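PDB 2D5W: peptide ABC transporter, peptide-binding protein from Thermus thermophilus, which binds oligopeptides and probably delivers them to an ABC transporter in the membrane for uptake. Local coordinates for residues N6-G11 with W580-E585; Y554-R557 with N562-A565. All blocks are in the same frame, centred on the assembly; numbering follows the deposited sequence.

The two contacts lie side by side, their centres about 10 Å apart and on the same side of the chain's centre. Along the chain, interaction 2 is nested inside the loop of 568 residues closed by interaction 1. They touch directly. E581 O lies 2.8 Å from N562 ND2, a probable hydrogen bond, and W584 CH2 packs 3.6 Å from R557 CD. The methyl I10 CG2 meets Y563 OH at 3.8 Å. D268 ties the two together: its OD2 accepts from V9 N, and its OD1 forms a salt bridge with R557 NE. Both contacts join parts of the protein framework, the first strand of the chain and the segments that follow strand 544-557.

Interaction 1: residues N6-G11 with W580-E585; sequences NSLVIG and WEIGWE
The indole of W584 meets N6 and S7 with its edge, and both approaches lie in the ring plane. At that edge NE1 donates to S7 O over 2.9 Å, with an angle of 154° at the hydrogen. The oxygen lies in the plane of the indole, while the donor stands 31° off the plane of the carbonyl. Beside it, N6 OD1 is 3.8 Å from CD1 of the same ring, with the amide turned well away from the indole plane. The W584 side chain also packs against L560 and V244, outside the two segments. W584 reaches S7 because its CG lies opposite the carbonyl carbon and next to the backbone N (chi1 -59°). A bridging water completes the polar part: it donates to N6 OD1 at 2.7 Å and accepts from W584 N at 2.8 Å, linking the backbone of W584 to the side chain of N6. Asparagine suits position 6, for it tolerates the positive phi at which the chain leaves the short helix and still offers an acceptor. S7 gives only its carbonyl here, its hydroxyl being bonded to D5. One residue further along strand 7-12, the side chains of L8 and I582 cross at about a right angle, L8 CD2 lying 4.0 Å from I582 CG2, and both rest on L560. Replacing W584 by an alanine would probably leave S7 O without its indole N-H and open a gap beside L560 and V244. The backbones stay apart; strand 7-12 pairs instead with 246-251 and 269-270, and 583-584 with 560-561. The arrangement joins the beginning of the chain to a segment near its end, consistent with the type II periplasmic-binding-protein fold of solute-binding family 5, in which both chain ends typically belong to the same lobe.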
loop_
_atom_site.group_PDB
_atom_site.type_symbol
_atom_site.label_atom_id
_atom_site.label_comp_id
_atom_site.label_asym_id
_atom_site.label_seq_id
_atom_site.Cartn_x
_atom_site.Cartn_y
_atom_site.Cartn_z
ATOM N N ASN A 6 -0.986 -5.311 30.904
ATOM C CA ASN A 6 -1.313 -4.110 30.143
ATOM C C ASN A 6 -0.560 -4.048 28.816
ATOM O O ASN A 6 0.145 -3.075 28.526
ATOM C CB ASN A 6 -1.002 -2.871 30.986
ATOM C CG ASN A 6 -1.799 -1.666 30.555
ATOM O OD1 ASN A 6 -2.628 -1.753 29.652
ATOM N ND2 ASN A 6 -1.562 -0.532 31.203
ATOM N N SER A 7 -0.721 -5.092 28.009
ATOM C CA SER A 7 -0.061 -5.170 26.714
ATOM C C SER A 7 -1.045 -5.499 25.597
ATOM O O SER A 7 -2.199 -5.854 25.848
ATOM C CB SER A 7 1.037 -6.233 26.745
ATOM O OG SER A 7 0.492 -7.517 26.999
ATOM N N LEU A 8 -0.564 -5.383 24.364
ATOM C CA LEU A 8 -1.363 -5.649 23.172
ATOM C C LEU A 8 -0.579 -6.492 22.169
ATOM O O LEU A 8 0.428 -6.035 21.622
ATOM C CB LEU A 8 -1.764 -4.326 22.517
ATOM C CG LEU A 8 -2.425 -4.387 21.137
ATOM C CD1 LEU A 8 -3.735 -5.150 21.218
ATOM C CD2 LEU A 8 -2.657 -2.978 20.622
ATOM N N VAL A 9 -1.035 -7.718 21.934
ATOM C CA VAL A 9 -0.380 -8.608 20.982
ATOM C C VAL A 9 -1.218 -8.634 19.708
ATOM O O VAL A 9 -2.400 -8.991 19.731
ATOM C CB VAL A 9 -0.251 -10.043 21.546
ATOM C CG1 VAL A 9 0.343 -10.971 20.493
ATOM C CG2 VAL A 9 0.620 -10.033 22.793
ATOM N N ILE A 10 -0.594 -8.242 18.602
ATOM C CA ILE A 10 -1.253 -8.185 17.303
ATOM C C ILE A 10 -0.679 -9.240 16.367
ATOM O O ILE A 10 0.537 -9.348 16.212
ATOM C CB ILE A 10 -1.070 -6.787 16.671
ATOM C CG1 ILE A 10 -1.653 -5.721 17.603
ATOM C CG2 ILE A 10 -1.732 -6.735 15.307
ATOM C CD1 ILE A 10 -1.327 -4.295 17.200
ATOM N N GLY A 11 -1.559 -10.018 15.745
ATOM C CA GLY A 11 -1.116 -11.051 14.828
ATOM C C GLY A 11 -1.149 -10.608 13.378
ATOM O O GLY A 11 -2.125 -10.002 12.925
ATOM N N TRP A 580 -2.522 5.732 20.630
ATOM C CA TRP A 580 -2.355 6.213 21.998
ATOM C C TRP A 580 -3.574 6.005 22.896
ATOM O O TRP A 580 -3.473 6.162 24.111
ATOM C CB TRP A 580 -1.983 7.700 21.988
ATOM C CG TRP A 580 -3.001 8.553 21.296
ATOM C CD1 TRP A 580 -4.105 9.135 21.851
ATOM C CD2 TRP A 580 -3.041 8.866 19.900
ATOM N NE1 TRP A 580 -4.830 9.790 20.884
ATOM C CE2 TRP A 580 -4.200 9.641 19.677
ATOM C CE3 TRP A 580 -2.207 8.565 18.814
ATOM C CZ2 TRP A 580 -4.549 10.119 18.407
ATOM C CZ3 TRP A 580 -2.554 9.040 17.552
ATOM C CH2 TRP A 580 -3.715 9.808 17.361
ATOM N N GLU A 581 -4.721 5.664 22.316
ATOM C CA GLU A 581 -5.920 5.460 23.128
ATOM C C GLU A 581 -6.455 4.033 23.101
ATOM O O GLU A 581 -7.583 3.782 23.522
ATOM C CB GLU A 581 -7.022 6.451 22.724
ATOM C CG GLU A 581 -7.279 6.541 21.235
ATOM C CD GLU A 581 -8.383 7.525 20.882
ATOM O OE1 GLU A 581 -8.512 8.564 21.564
ATOM O OE2 GLU A 581 -9.112 7.265 19.907
ATOM N N ILE A 582 -5.649 3.100 22.612
ATOM C CA ILE A 582 -6.056 1.703 22.580
ATOM C C ILE A 582 -5.724 1.109 23.946
ATOM O O ILE A 582 -4.610 1.252 24.450
ATOM C CB ILE A 582 -5.323 0.934 21.460
ATOM C CG1 ILE A 582 -5.744 1.502 20.098
ATOM C CG2 ILE A 582 -5.638 -0.556 21.556
ATOM C CD1 ILE A 582 -4.985 0.942 18.914
ATOM N N GLY A 583 -6.704 0.458 24.560
ATOM C CA GLY A 583 -6.463 -0.113 25.870
ATOM C C GLY A 583 -7.558 -1.032 26.365
ATOM O O GLY A 583 -8.568 -1.243 25.695
ATOM N N TRP A 584 -7.340 -1.564 27.561
ATOM C CA TRP A 584 -8.271 -2.482 28.194
ATOM C C TRP A 584 -9.238 -1.739 29.107
ATOM O O TRP A 584 -8.817 -0.968 29.969
ATOM C CB TRP A 584 -7.484 -3.521 28.991
ATOM C CG TRP A 584 -6.530 -4.310 28.141
ATOM C CD1 TRP A 584 -5.179 -4.137 28.033
ATOM C CD2 TRP A 584 -6.874 -5.360 27.229
ATOM N NE1 TRP A 584 -4.661 -5.017 27.109
ATOM C CE2 TRP A 584 -5.681 -5.776 26.600
ATOM C CE3 TRP A 584 -8.078 -5.986 26.882
ATOM C CZ2 TRP A 584 -5.657 -6.793 25.640
ATOM C CZ3 TRP A 584 -8.055 -6.998 25.929
ATOM C CH2 TRP A 584 -6.850 -7.390 25.318
ATOM N N GLU A 585 -10.533 -1.971 28.924
ATOM C CA GLU A 585 -11.524 -1.292 29.749
ATOM C C GLU A 585 -11.340 -1.561 31.241
ATOM O O GLU A 585 -11.578 -0.674 32.062
ATOM C CB GLU A 585 -12.940 -1.681 29.317
ATOM C CG GLU A 585 -13.239 -1.336 27.868
ATOM C CD GLU A 585 -14.709 -1.464 27.516
ATOM O OE1 GLU A 585 -15.423 -0.439 27.553
ATOM O OE2 GLU A 585 -15.150 -2.590 27.205
HETATM O O HOH W 1 -5.030 -0.686 28.978
#

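Interaction 2: residues Y554-R557 with N562-A565; sequences YVVR and NYVA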
loop_
_atom_site.group_PDB
_atom_site.type_symbol
_atom_site.label_atom_id
_atom_site.label_comp_id
_atom_site.label_asym_id
_atom_site.label_seq_id
_atom_site.Cartn_x
_atom_site.Cartn_y
_atom_site.Cartn_z
ATOM N N TYR A 554 -11.389 -8.652 11.125
ATOM C CA TYR A 554 -10.661 -8.322 12.342
ATOM C C TYR A 554 -11.189 -9.156 13.493
ATOM O O TYR A 554 -12.403 -9.282 13.668
ATOM C CB TYR A 554 -10.799 -6.837 12.686
ATOM C CG TYR A 554 -10.074 -5.929 11.727
ATOM C CD1 TYR A 554 -10.761 -5.242 10.730
ATOM C CD2 TYR A 554 -8.689 -5.785 11.795
ATOM C CE1 TYR A 554 -10.087 -4.433 9.824
ATOM C CE2 TYR A 554 -8.008 -4.982 10.894
ATOM C CZ TYR A 554 -8.711 -4.312 9.914
ATOM O OH TYR A 554 -8.035 -3.517 9.019
ATOM N N VAL A 555 -10.278 -9.748 14.257
ATOM C CA VAL A 555 -10.641 -10.551 15.420
ATOM C C VAL A 555 -10.083 -9.763 16.592
ATOM O O VAL A 555 -8.875 -9.528 16.676
ATOM C CB VAL A 555 -10.011 -11.953 15.356
ATOM C CG1 VAL A 555 -10.475 -12.788 16.547
ATOM C CG2 VAL A 555 -10.409 -12.631 14.051
ATOM N N VAL A 556 -10.969 -9.353 17.494
ATOM C CA VAL A 556 -10.580 -8.512 18.617
ATOM C C VAL A 556 -11.035 -9.075 19.956
ATOM O O VAL A 556 -12.216 -9.365 20.145
ATOM C CB VAL A 556 -11.177 -7.097 18.425
ATOM C CG1 VAL A 556 -10.713 -6.168 19.532
ATOM C CG2 VAL A 556 -10.783 -6.549 17.058
ATOM N N ARG A 557 -10.101 -9.217 20.889
ATOM C CA ARG A 557 -10.439 -9.752 22.201
ATOM C C ARG A 557 -11.411 -8.842 22.932
ATOM O O ARG A 557 -11.284 -7.616 22.898
ATOM C CB ARG A 557 -9.189 -9.925 23.063
ATOM C CG ARG A 557 -9.450 -10.743 24.327
ATOM C CD ARG A 557 -8.312 -10.661 25.326
ATOM N NE ARG A 557 -7.023 -11.056 24.763
ATOM C CZ ARG A 557 -6.668 -12.304 24.472
ATOM N NH1 ARG A 557 -7.505 -13.313 24.685
ATOM N NH2 ARG A 557 -5.464 -12.547 23.978
ATOM N N ASN A 562 -11.133 0.817 21.307
ATOM C CA ASN A 562 -10.560 1.776 20.378
ATOM C C ASN A 562 -9.655 1.201 19.291
ATOM O O ASN A 562 -9.038 1.949 18.533
ATOM C CB ASN A 562 -9.871 2.903 21.154
ATOM C CG ASN A 562 -10.839 3.635 22.066
ATOM O OD1 ASN A 562 -12.025 3.757 21.751
ATOM N ND2 ASN A 562 -10.344 4.126 23.196
ATOM N N TYR A 563 -9.585 -0.127 19.217
ATOM C CA TYR A 563 -8.814 -0.800 18.169
ATOM C C TYR A 563 -9.877 -0.940 17.082
ATOM O O TYR A 563 -10.504 -1.992 16.934
ATOM C CB TYR A 563 -8.351 -2.182 18.634
ATOM C CG TYR A 563 -7.403 -2.856 17.664
ATOM C CD1 TYR A 563 -6.027 -2.638 17.741
ATOM C CD2 TYR A 563 -7.883 -3.672 16.640
ATOM C CE1 TYR A 563 -5.151 -3.216 16.821
ATOM C CE2 TYR A 563 -7.018 -4.253 15.714
ATOM C CZ TYR A 563 -5.656 -4.020 15.809
ATOM O OH TYR A 563 -4.800 -4.578 14.888
ATOM N N VAL A 564 -10.074 0.142 16.336
ATOM C CA VAL A 564 -11.107 0.220 15.314
ATOM C C VAL A 564 -10.571 0.681 13.970
ATOM O O VAL A 564 -9.691 1.539 13.900
ATOM C CB VAL A 564 -12.213 1.197 15.786
ATOM C CG1 VAL A 564 -13.251 1.418 14.694
ATOM C CG2 VAL A 564 -12.858 0.652 17.051
ATOM N N ALA A 565 -11.121 0.108 12.904
ATOM C CA ALA A 565 -10.722 0.450 11.551
ATOM C C ALA A 565 -11.956 0.778 10.717
ATOM O O ALA A 565 -13.074 0.386 11.055
ATOM C CB ALA A 565 -9.962 -0.716 10.919
#
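Apolar contacts join these segments at two points, Y554 with A565 and V556 with Y563. The methyl of A565 sits by the phenol end of Y554, with CB 3.9 Å from CE1 and equally near CZ and OH. A small side chain fits here, where the long tyrosine spans most of the distance between backbones whose CA atoms are 8.8 Å apart. At the second point V556 CG2 lies 4.1 Å from Y563 CD2. With chi1 at -173° the ring of Y563 extends away from its own backbone N, which carries it across to the strand, where the branched valine presents a methyl. P575, from a neighbouring loop, touches both tyrosines.

Polar bonds run past the contact. Strand 544-557 pairs with 293-308, through Y554 with W296 and V556 with D294. The loop makes its own bend, an inverse gamma turn centred on Y563, with a weak bond from V564 N to N562 O. Y563 OH is hydrogen-bonded to T270 O, so this buried tyrosine has its polar end satisfied while its ring packs on V556; A565 O is bonded to Q595 NE2.

With no hydrogen bond between the two segments, their match rests on shape and dispersion, and direction probably comes from these surrounding polar bonds.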